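Side-chain contacts in aspartate-semialdehyde dehydrogenase 2 (PDB 2R00), which catalyses the NADPH-dependent reductive dephosphorylation of L-aspartyl-4-phosphate to L-aspartate-semialdehyde, a step on the way to lysine, methionine and threonine: residues Q56-E60 with F61-Q65; A127-C131 with S132-M136; E259-M262 with D263-Q267; K141-Y144 with D145-I149. All blocks are in the same frame, centred on the assembly; numbering follows the deposited sequence.

Interaction 1: Q56-E60 with F61-Q65; sequences QNVEE and FDWSQ
Q56 and F61 meet where the chain turns out of the strand 51-57, the glutamine amide lying against the rim of the phenyl ring. Followed outward, Q56 leaves CB with CG lodged between its own N and carbonyl carbon (chi1 52°) and then runs extended. Its CD comes within 3.6 Å of F61 CD1, and OE1 lies 3.9 Å from F61 CE1. NE2 approaches most closely, 3.3 Å from F61 CD1. Since NE2 sits near the ring plane and the amide and ring planes stand 87° apart, the amide meets the ring at its edge rather than over its face. On its other flank the same ring turns an edge to the indole: F61 CD2 stands 3.7 Å above the plane of W63, over its centre, an edge-to-face arrangement. V58 CG2 adds an apolar contact to W63 CZ2 at 3.6 Å.

The backbone is drawn together at V58 O. F61 N donates to it over 3.2 Å at 158°. A water donates to V58 O and to F61 O, and accepts a weak bond from W63 NE1. Two Asx turns shape the path: E59 N bonds to N57 OD1 at 3.0 Å, and S64 N bonds to D62 OD1 at 3.1 Å. Beyond the two segments, F61 also meets the ring of F34, while W81 of helix 75-87 packs on both V58 and W63. The whole is the start of the connection that leads from strand 51-57 to the parallel, non-adjacent strand 68-71 at the periphery of the Rossmann-type nucleotide-binding domain.

Interaction 2: A127-C131 with S132-M136; sequences ANPNC and STIQM
N130 carries its CG anti to the backbone N (chi1 -163°), and chi2 of -70° turns the amide so that OD1 faces the first turn of helix 131-147. There OD1 accepts from S132 N at 3.1 Å and 147°, with the donor in the carbonyl plane on a lone pair. This is an N-cap. The main-chain oxygen of N130 continues the job, taking I134 N at 2.9 Å in a nearly straight bond and T133 N in a weak one.

C131 also has its sulfur anti to N, which sets SG on the side of Q135: SG lies 3.8 Å from Q135 OE1. That oxygen is engaged by H244 ND1, so the glutamine reaches from the cysteine's neighbourhood to H244, the probable proton acceptor. Q135 N is fixed in turn by C131 O at 2.9 Å. On a separate flank I134 crosses P129 at about a right angle, its CG1 4.0 Å from P129 CB, and its CD1 reaches P129 O at 3.4 Å.

E219 braces the turn from outside, accepting from N130 N and bonding to T133 OG1, while R100, predicted to bind phosphate, donates to N128 O. C131 forms the acyl-thioester intermediate. With both oxygens of N130 and C131 O engaged by helix N-H groups, the backbone is fixed on both sides of the cysteine, which holds it at the first turn of the helix beside Q135 and H244.

Interaction 3: E259-M262 with D263-Q267; sequences EQVM and DMLEQ
Helix 258-267 of the dimerisation domain carries this contact along its own length, V261 touching L265 one turn later. The i to i+4 ladder is regular: M264 N donates to Q260 O at 3.0 Å and 169°, and L265 N to V261 O at 2.9 Å. E266 N bonds to M262 O at 3.1 Å but less straight, at 146°.

On the apolar side V261 and L265 lie side by side and point the same way, with V261 CG2 4.1 Å from L265 CD1, though the valine's eclipsed rotamer leaves this methyl uncertain. L265 has CG beside its own N and anti to its carbonyl carbon (chi1 -59°), which lays CG 3.1 Å from V261 O. M264 takes the corresponding first torsion and then runs extended, its CB 3.5 Å from V261 O. This side faces the body of the domain: V261 and L265 rest on V297 and V294 of strand 292-300.

The opposite character appears at D263, whose CG sits 3.4 Å from E259 O. The carboxylates of E259 and D263 remain apart, 5.5 Å between E259 OE1 and D263 OD1. R275 joins this acidic side, forming salt bridges through NH2 with D263 OD1 and E266 OE2. One guanidinium therefore bridges two carboxylates and makes a long, weak ion pair with E259, which would probably ease the repulsion among them, while the aliphatic side is held by dispersion contacts.

Interaction 4: K141-Y144 with D145-I149; sequences KPIY and DAVGI
K141 and D145 cross at a slant one helical turn apart, the lysine bending back to bring its ammonium to the carboxylate. Its CG stands anti to N, but turns at chi2 (49°) and chi4 (40°) fold the chain, so CE passes 3.4 Å from D145 OD1 before NZ arrives. D145 OD2 accepts from K141 NZ at 3.0 Å through its syn lone pair, and OD1 adds a weak second bond at 3.2 Å, so the salt bridge is bidentate but uneven.

Y144 is set at about a right angle to D145, with ring and carboxylate planes 58° apart. I149 crosses it obliquely from the chain beyond the helix: I149 CD1 lies 3.8 Å from Y144 CB, and I149 CB stands at the ring edge, in plane. The ring also stacks on F224, and its OH bonds to D226. I143 and V147 cross likewise at a slant, CG2 to CG2 at 4.0 Å.

D145 N closes a turn on K141 O in a straight bond. At the end, G148 N reaches Y144 O at 2.8 Å in a bent one, and G148 leaves the helix with positive phi. Apolar contact between Y144 and I149 thus joins the helix end to the start of strand 149-159, while the charged pair lies at the surface.

From the N terminus, interaction 1 closes the turn at the exit from strand 51-57, on the way to strand 68-71 in the nucleotide-binding domain. Interaction 2, its centre about 28 Å from that of interaction 1, closes the start of helix 131-147 after strand 125-127. Interaction 4 closes the same helix's end, before strand 149-159. Interaction 3 lies within helix 258-267 and closes only helical turns. All four are local and run in series, so none nests within or crosses another. Interactions 3 and 4 nevertheless touch: M264 CE meets A146 CB at 3.7 Å, packing the two helices together. Interaction 1 lies on the other side of the chain's centre from them.

Interaction 1: Q56-E60 with F61-Q65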
loop_
_atom_site.group_PDB
_atom_site.type_symbol
_atom_site.label_atom_id
_atom_site.label_comp_id
_atom_site.label_asym_id
_atom_site.label_seq_id
_atom_site.Cartn_x
_atom_site.Cartn_y
_atom_site.Cartn_z
ATOM N N GLN A 56 34.647 23.773 -2.551
ATOM C CA GLN A 56 34.914 25.117 -2.043
ATOM C C GLN A 56 33.697 25.699 -1.330
ATOM O O GLN A 56 32.583 25.177 -1.439
ATOM C CB GLN A 56 35.413 26.061 -3.153
ATOM C CG GLN A 56 34.543 26.120 -4.389
ATOM C CD GLN A 56 35.193 26.868 -5.537
ATOM O OE1 GLN A 56 35.543 26.270 -6.560
ATOM N NE2 GLN A 56 35.361 28.185 -5.377
ATOM N N ASN A 57 33.926 26.773 -0.587
ATOM C CA ASN A 57 32.875 27.445 0.157
ATOM C C ASN A 57 31.986 28.242 -0.792
ATOM O O ASN A 57 32.470 29.048 -1.589
ATOM C CB ASN A 57 33.514 28.342 1.222
ATOM C CG ASN A 57 32.504 28.960 2.169
ATOM O OD1 ASN A 57 31.290 28.896 1.956
ATOM N ND2 ASN A 57 33.010 29.581 3.225
ATOM N N VAL A 58 30.684 27.990 -0.719
ATOM C CA VAL A 58 29.701 28.709 -1.541
ATOM C C VAL A 58 29.762 30.234 -1.328
ATOM O O VAL A 58 29.552 30.999 -2.266
ATOM C CB VAL A 58 28.248 28.149 -1.331
ATOM C CG1 VAL A 58 27.754 28.355 0.112
ATOM C CG2 VAL A 58 27.287 28.735 -2.347
ATOM N N GLU A 59 30.083 30.649 -0.102
ATOM C CA GLU A 59 30.162 32.065 0.282
ATOM C C GLU A 59 31.220 32.843 -0.502
ATOM O O GLU A 59 31.102 34.063 -0.664
ATOM C CB GLU A 59 30.456 32.193 1.780
ATOM C CG GLU A 59 29.387 31.605 2.715
ATOM C CD GLU A 59 28.187 32.524 2.924
ATOM O OE1 GLU A 59 28.190 33.664 2.407
ATOM O OE2 GLU A 59 27.233 32.100 3.615
ATOM N N GLU A 60 32.256 32.138 -0.965
ATOM C CA GLU A 60 33.347 32.752 -1.733
ATOM C C GLU A 60 33.243 32.534 -3.253
ATOM O O GLU A 60 34.031 33.095 -4.021
ATOM C CB GLU A 60 34.711 32.259 -1.215
ATOM C CG GLU A 60 34.946 32.451 0.294
ATOM C CD GLU A 60 36.287 31.882 0.774
ATOM O OE1 GLU A 60 36.728 30.824 0.261
ATOM O OE2 GLU A 60 36.905 32.489 1.683
ATOM N N PHE A 61 32.260 31.747 -3.691
ATOM C CA PHE A 61 32.176 31.327 -5.087
ATOM C C PHE A 61 31.733 32.431 -6.046
ATOM O O PHE A 61 30.788 33.170 -5.762
ATOM C CB PHE A 61 31.270 30.093 -5.219
ATOM C CG PHE A 61 31.334 29.432 -6.567
ATOM C CD1 PHE A 61 32.511 28.833 -7.014
ATOM C CD2 PHE A 61 30.210 29.397 -7.395
ATOM C CE1 PHE A 61 32.571 28.214 -8.266
ATOM C CE2 PHE A 61 30.255 28.778 -8.641
ATOM C CZ PHE A 61 31.440 28.186 -9.080
ATOM N N ASP A 62 32.435 32.529 -7.175
ATOM C CA ASP A 62 32.067 33.403 -8.288
ATOM C C ASP A 62 31.198 32.602 -9.262
ATOM O O ASP A 62 31.683 31.690 -9.929
ATOM C CB ASP A 62 33.338 33.944 -8.984
ATOM C CG ASP A 62 33.041 34.702 -10.273
ATOM O OD1 ASP A 62 31.890 35.138 -10.473
ATOM O OD2 ASP A 62 33.971 34.862 -11.100
ATOM N N TRP A 63 29.915 32.950 -9.334
ATOM C CA TRP A 63 28.937 32.186 -10.113
ATOM C C TRP A 63 29.063 32.422 -11.619
ATOM O O TRP A 63 28.529 31.650 -12.413
ATOM C CB TRP A 63 27.501 32.483 -9.637
ATOM C CG TRP A 63 27.201 32.009 -8.229
ATOM C CD1 TRP A 63 27.275 32.745 -7.084
ATOM C CD2 TRP A 63 26.765 30.696 -7.834
ATOM N NE1 TRP A 63 26.920 31.975 -5.998
ATOM C CE2 TRP A 63 26.600 30.715 -6.431
ATOM C CE3 TRP A 63 26.492 29.510 -8.531
ATOM C CZ2 TRP A 63 26.175 29.587 -5.706
ATOM C CZ3 TRP A 63 26.073 28.383 -7.806
ATOM C CH2 TRP A 63 25.916 28.437 -6.410
ATOM N N SER A 64 29.776 33.485 -12.002
ATOM C CA SER A 64 30.052 33.801 -13.413
ATOM C C SER A 64 30.830 32.703 -14.121
ATOM O O SER A 64 30.859 32.641 -15.355
ATOM C CB SER A 64 30.819 35.120 -13.527
ATOM O OG SER A 64 29.958 36.211 -13.240
ATOM N N GLN A 65 31.457 31.841 -13.332
ATOM C CA GLN A 65 32.217 30.703 -13.852
ATOM C C GLN A 65 31.366 29.607 -14.501
ATOM O O GLN A 65 31.886 28.819 -15.290
ATOM C CB GLN A 65 33.059 30.085 -12.739
ATOM C CG GLN A 65 34.139 31.003 -12.200
ATOM C CD GLN A 65 34.867 30.408 -11.025
ATOM O OE1 GLN A 65 34.348 30.366 -9.907
ATOM N NE2 GLN A 65 36.089 29.949 -11.263
HETATM O O HOH W 1 28.911 33.188 -3.870
#

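Interaction 2: A127-C131 with S132-M136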
loop_
_atom_site.group_PDB
_atom_site.type_symbol
_atom_site.label_atom_id
_atom_site.label_comp_id
_atom_site.label_asym_id
_atom_site.label_seq_id
_atom_site.Cartn_x
_atom_site.Cartn_y
_atom_site.Cartn_z
ATOM N N ALA A 127 12.703 23.548 -11.443
ATOM C CA ALA A 127 12.540 22.772 -10.204
ATOM C C ALA A 127 12.503 21.284 -10.521
ATOM O O ALA A 127 11.830 20.872 -11.469
ATOM C CB ALA A 127 11.266 23.196 -9.498
ATOM N N ASN A 128 13.243 20.496 -9.736
ATOM C CA ASN A 128 13.266 19.035 -9.832
ATOM C C ASN A 128 12.166 18.545 -8.901
ATOM O O ASN A 128 12.130 18.975 -7.750
ATOM C CB ASN A 128 14.635 18.509 -9.348
ATOM C CG ASN A 128 14.992 17.110 -9.886
ATOM O OD1 ASN A 128 15.416 16.220 -9.127
ATOM N ND2 ASN A 128 14.877 16.931 -11.189
ATOM N N PRO A 129 11.243 17.686 -9.391
ATOM C CA PRO A 129 10.178 17.222 -8.503
ATOM C C PRO A 129 10.626 16.187 -7.467
ATOM O O PRO A 129 11.761 15.701 -7.500
ATOM C CB PRO A 129 9.137 16.599 -9.464
ATOM C CG PRO A 129 9.563 16.983 -10.846
ATOM C CD PRO A 129 11.079 17.135 -10.745
ATOM N N ASN A 130 9.707 15.875 -6.560
ATOM C CA ASN A 130 9.876 14.829 -5.577
ATOM C C ASN A 130 10.019 13.485 -6.291
ATOM O O ASN A 130 9.309 13.236 -7.269
ATOM C CB ASN A 130 8.640 14.839 -4.673
ATOM C CG ASN A 130 8.854 14.091 -3.384
ATOM O OD1 ASN A 130 8.965 12.872 -3.379
ATOM N ND2 ASN A 130 8.914 14.822 -2.274
ATOM N N CYS A 131 10.923 12.621 -5.819
ATOM C CA CYS A 131 11.120 11.289 -6.446
ATOM C C CYS A 131 9.821 10.489 -6.529
ATOM O O CYS A 131 9.591 9.805 -7.518
ATOM C CB CYS A 131 12.226 10.462 -5.765
ATOM S SG CYS A 131 12.828 8.987 -6.748
ATOM N N SER A 132 8.973 10.603 -5.503
ATOM C CA SER A 132 7.633 10.015 -5.533
ATOM C C SER A 132 6.827 10.446 -6.760
ATOM O O SER A 132 6.188 9.619 -7.413
ATOM C CB SER A 132 6.851 10.413 -4.285
ATOM O OG SER A 132 7.105 9.528 -3.216
ATOM N N THR A 133 6.846 11.746 -7.048
ATOM C CA THR A 133 6.112 12.318 -8.179
ATOM C C THR A 133 6.773 11.942 -9.508
ATOM O O THR A 133 6.085 11.623 -10.473
ATOM C CB THR A 133 6.034 13.856 -8.081
ATOM O OG1 THR A 133 5.570 14.227 -6.780
ATOM C CG2 THR A 133 5.091 14.415 -9.144
ATOM N N ILE A 134 8.101 11.996 -9.552
ATOM C CA ILE A 134 8.856 11.530 -10.723
ATOM C C ILE A 134 8.470 10.083 -11.085
ATOM O O ILE A 134 8.025 9.817 -12.204
ATOM C CB ILE A 134 10.382 11.636 -10.502
ATOM C CG1 ILE A 134 10.796 13.099 -10.285
ATOM C CG2 ILE A 134 11.151 11.017 -11.701
ATOM C CD1 ILE A 134 12.241 13.273 -9.798
ATOM N N GLN A 135 8.614 9.176 -10.125
ATOM C CA GLN A 135 8.289 7.750 -10.295
ATOM C C GLN A 135 6.904 7.559 -10.907
ATOM O O GLN A 135 6.747 6.860 -11.913
ATOM C CB GLN A 135 8.256 7.063 -8.928
ATOM C CG GLN A 135 9.525 6.403 -8.425
ATOM C CD GLN A 135 9.369 5.915 -6.983
ATOM O OE1 GLN A 135 10.035 6.431 -6.081
ATOM N NE2 GLN A 135 8.469 4.938 -6.753
ATOM N N MET A 136 5.900 8.178 -10.281
ATOM C CA MET A 136 4.506 7.995 -10.671
ATOM C C MET A 136 4.221 8.555 -12.065
ATOM O O MET A 136 3.529 7.925 -12.872
ATOM C CB MET A 136 3.562 8.631 -9.630
ATOM C CG MET A 136 2.073 8.431 -9.944
ATOM S SD MET A 136 0.935 9.108 -8.717
ATOM C CE MET A 136 1.102 10.871 -8.968
#

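Interaction 3: E259-M262 with D263-Q267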
loop_
_atom_site.group_PDB
_atom_site.type_symbol
_atom_site.label_atom_id
_atom_site.label_comp_id
_atom_site.label_asym_id
_atom_site.label_seq_id
_atom_site.Cartn_x
_atom_site.Cartn_y
_atom_site.Cartn_z
ATOM N N GLU A 259 -3.325 -5.668 -20.369
ATOM C CA GLU A 259 -2.377 -6.205 -21.347
ATOM C C GLU A 259 -1.844 -5.111 -22.256
ATOM O O GLU A 259 -0.674 -5.126 -22.614
ATOM C CB GLU A 259 -3.029 -7.304 -22.191
ATOM C CG GLU A 259 -3.398 -8.556 -21.421
ATOM C CD GLU A 259 -2.185 -9.341 -20.930
ATOM O OE1 GLU A 259 -1.080 -9.190 -21.510
ATOM O OE2 GLU A 259 -2.343 -10.117 -19.960
ATOM N N GLN A 260 -2.713 -4.170 -22.625
ATOM C CA GLN A 260 -2.314 -3.053 -23.478
ATOM C C GLN A 260 -1.334 -2.150 -22.730
ATOM O O GLN A 260 -0.235 -1.872 -23.229
ATOM C CB GLN A 260 -3.533 -2.268 -23.978
ATOM C CG GLN A 260 -4.507 -3.117 -24.809
ATOM C CD GLN A 260 -5.838 -2.424 -25.095
ATOM O OE1 GLN A 260 -6.577 -2.032 -24.176
ATOM N NE2 GLN A 260 -6.166 -2.296 -26.381
ATOM N N VAL A 261 -1.697 -1.730 -21.519
ATOM C CA VAL A 261 -0.783 -0.879 -20.751
ATOM C C VAL A 261 0.554 -1.568 -20.419
ATOM O O VAL A 261 1.595 -0.912 -20.419
ATOM C CB VAL A 261 -1.471 -0.108 -19.555
ATOM C CG1 VAL A 261 -2.944 -0.438 -19.437
ATOM C CG2 VAL A 261 -0.720 -0.277 -18.232
ATOM N N MET A 262 0.550 -2.886 -20.212
ATOM C CA MET A 262 1.818 -3.604 -20.023
ATOM C C MET A 262 2.708 -3.537 -21.264
ATOM O O MET A 262 3.924 -3.364 -21.149
ATOM C CB MET A 262 1.601 -5.058 -19.588
ATOM C CG MET A 262 1.268 -5.199 -18.112
ATOM S SD MET A 262 1.394 -6.880 -17.477
ATOM C CE MET A 262 -0.126 -7.589 -18.105
ATOM N N ASP A 263 2.096 -3.667 -22.444
ATOM C CA ASP A 263 2.821 -3.514 -23.713
ATOM C C ASP A 263 3.418 -2.112 -23.858
ATOM O O ASP A 263 4.592 -1.973 -24.194
ATOM C CB ASP A 263 1.908 -3.821 -24.906
ATOM C CG ASP A 263 1.655 -5.311 -25.092
ATOM O OD1 ASP A 263 2.402 -6.141 -24.518
ATOM O OD2 ASP A 263 0.696 -5.651 -25.822
ATOM N N MET A 264 2.601 -1.089 -23.600
ATOM C CA MET A 264 3.032 0.313 -23.646
ATOM C C MET A 264 4.221 0.589 -22.738
ATOM O O MET A 264 5.195 1.209 -23.161
ATOM C CB MET A 264 1.903 1.238 -23.209
ATOM C CG MET A 264 0.811 1.444 -24.194
ATOM S SD MET A 264 -0.413 2.519 -23.432
ATOM C CE MET A 264 -1.843 1.975 -24.352
ATOM N N LEU A 265 4.117 0.145 -21.485
ATOM C CA LEU A 265 5.154 0.372 -20.480
ATOM C C LEU A 265 6.458 -0.337 -20.834
ATOM O O LEU A 265 7.543 0.160 -20.548
ATOM C CB LEU A 265 4.671 -0.061 -19.085
ATOM C CG LEU A 265 3.415 0.609 -18.497
ATOM C CD1 LEU A 265 3.193 0.185 -17.053
ATOM C CD2 LEU A 265 3.419 2.137 -18.602
ATOM N N GLU A 266 6.335 -1.497 -21.465
ATOM C CA GLU A 266 7.483 -2.280 -21.904
ATOM C C GLU A 266 8.257 -1.553 -23.004
ATOM O O GLU A 266 9.467 -1.722 -23.134
ATOM C CB GLU A 266 6.994 -3.618 -22.433
ATOM C CG GLU A 266 7.883 -4.792 -22.107
ATOM C CD GLU A 266 7.128 -6.106 -22.200
ATOM O OE1 GLU A 266 7.447 -7.023 -21.412
ATOM O OE2 GLU A 266 6.202 -6.212 -23.043
ATOM N N GLN A 267 7.542 -0.750 -23.788
ATOM C CA GLN A 267 8.126 0.022 -24.889
ATOM C C GLN A 267 8.713 1.345 -24.411
ATOM O O GLN A 267 9.657 1.863 -25.010
ATOM C CB GLN A 267 7.070 0.295 -25.966
ATOM C CG GLN A 267 6.671 -0.931 -26.779
ATOM C CD GLN A 267 5.312 -0.780 -27.453
ATOM O OE1 GLN A 267 4.821 0.337 -27.661
ATOM N NE2 GLN A 267 4.694 -1.911 -27.795
#

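Interaction 4: K141-Y144 with D145-I149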
loop_
_atom_site.group_PDB
_atom_site.type_symbol
_atom_site.label_atom_id
_atom_site.label_comp_id
_atom_site.label_asym_id
_atom_site.label_seq_id
_atom_site.Cartn_x
_atom_site.Cartn_y
_atom_site.Cartn_z
ATOM N N LYS A 141 2.266 8.511 -17.570
ATOM C CA LYS A 141 2.207 9.294 -18.804
ATOM C C LYS A 141 1.711 8.529 -20.050
ATOM O O LYS A 141 0.838 9.048 -20.756
ATOM C CB LYS A 141 3.542 10.016 -19.071
ATOM C CG LYS A 141 3.512 11.044 -20.219
ATOM C CD LYS A 141 2.337 12.015 -20.110
ATOM C CE LYS A 141 2.538 13.240 -21.005
ATOM N NZ LYS A 141 3.139 12.904 -22.322
ATOM N N PRO A 142 2.244 7.313 -20.323
ATOM C CA PRO A 142 1.708 6.528 -21.452
ATOM C C PRO A 142 0.211 6.219 -21.340
ATOM O O PRO A 142 -0.486 6.202 -22.352
ATOM C CB PRO A 142 2.520 5.224 -21.392
ATOM C CG PRO A 142 3.777 5.604 -20.666
ATOM C CD PRO A 142 3.346 6.598 -19.654
ATOM N N ILE A 143 -0.270 5.957 -20.127
ATOM C CA ILE A 143 -1.707 5.758 -19.895
ATOM C C ILE A 143 -2.488 7.060 -20.108
ATOM O O ILE A 143 -3.530 7.068 -20.767
ATOM C CB ILE A 143 -1.989 5.180 -18.481
ATOM C CG1 ILE A 143 -1.217 3.863 -18.287
ATOM C CG2 ILE A 143 -3.493 5.001 -18.271
ATOM C CD1 ILE A 143 -1.035 3.412 -16.811
ATOM N N TYR A 144 -1.975 8.160 -19.560
ATOM C CA TYR A 144 -2.581 9.472 -19.749
ATOM C C TYR A 144 -2.759 9.773 -21.241
ATOM O O TYR A 144 -3.861 10.099 -21.692
ATOM C CB TYR A 144 -1.714 10.552 -19.096
ATOM C CG TYR A 144 -2.306 11.941 -19.158
ATOM C CD1 TYR A 144 -3.332 12.313 -18.301
ATOM C CD2 TYR A 144 -1.822 12.890 -20.063
ATOM C CE1 TYR A 144 -3.879 13.586 -18.345
ATOM C CE2 TYR A 144 -2.360 14.170 -20.115
ATOM C CZ TYR A 144 -3.393 14.510 -19.249
ATOM O OH TYR A 144 -3.947 15.775 -19.278
ATOM N N ASP A 145 -1.673 9.635 -21.995
ATOM C CA ASP A 145 -1.667 9.859 -23.442
ATOM C C ASP A 145 -2.703 9.015 -24.210
ATOM O O ASP A 145 -3.450 9.540 -25.052
ATOM C CB ASP A 145 -0.253 9.609 -23.987
ATOM C CG ASP A 145 0.737 10.687 -23.562
ATOM O OD1 ASP A 145 0.286 11.740 -23.055
ATOM O OD2 ASP A 145 1.957 10.486 -23.742
ATOM N N ALA A 146 -2.764 7.722 -23.895
ATOM C CA ALA A 146 -3.649 6.794 -24.601
ATOM C C ALA A 146 -5.122 7.046 -24.306
ATOM O O ALA A 146 -5.926 7.176 -25.235
ATOM C CB ALA A 146 -3.280 5.350 -24.288
ATOM N N VAL A 147 -5.481 7.140 -23.026
ATOM C CA VAL A 147 -6.896 7.152 -22.639
ATOM C C VAL A 147 -7.326 8.254 -21.665
ATOM O O VAL A 147 -8.501 8.343 -21.303
ATOM C CB VAL A 147 -7.342 5.776 -22.068
ATOM C CG1 VAL A 147 -7.459 4.744 -23.181
ATOM C CG2 VAL A 147 -6.382 5.300 -20.995
ATOM N N GLY A 148 -6.381 9.088 -21.243
ATOM C CA GLY A 148 -6.690 10.183 -20.316
ATOM C C GLY A 148 -6.790 9.688 -18.884
ATOM O O GLY A 148 -6.972 8.493 -18.645
ATOM N N ILE A 149 -6.651 10.603 -17.929
ATOM C CA ILE A 149 -6.792 10.262 -16.518
ATOM C C ILE A 149 -7.724 11.249 -15.827
ATOM O O ILE A 149 -7.518 12.464 -15.877
ATOM C CB ILE A 149 -5.428 10.204 -15.773
ATOM C CG1 ILE A 149 -4.512 9.139 -16.387
ATOM C CG2 ILE A 149 -5.650 9.921 -14.271
ATOM C CD1 ILE A 149 -3.113 9.134 -15.830
#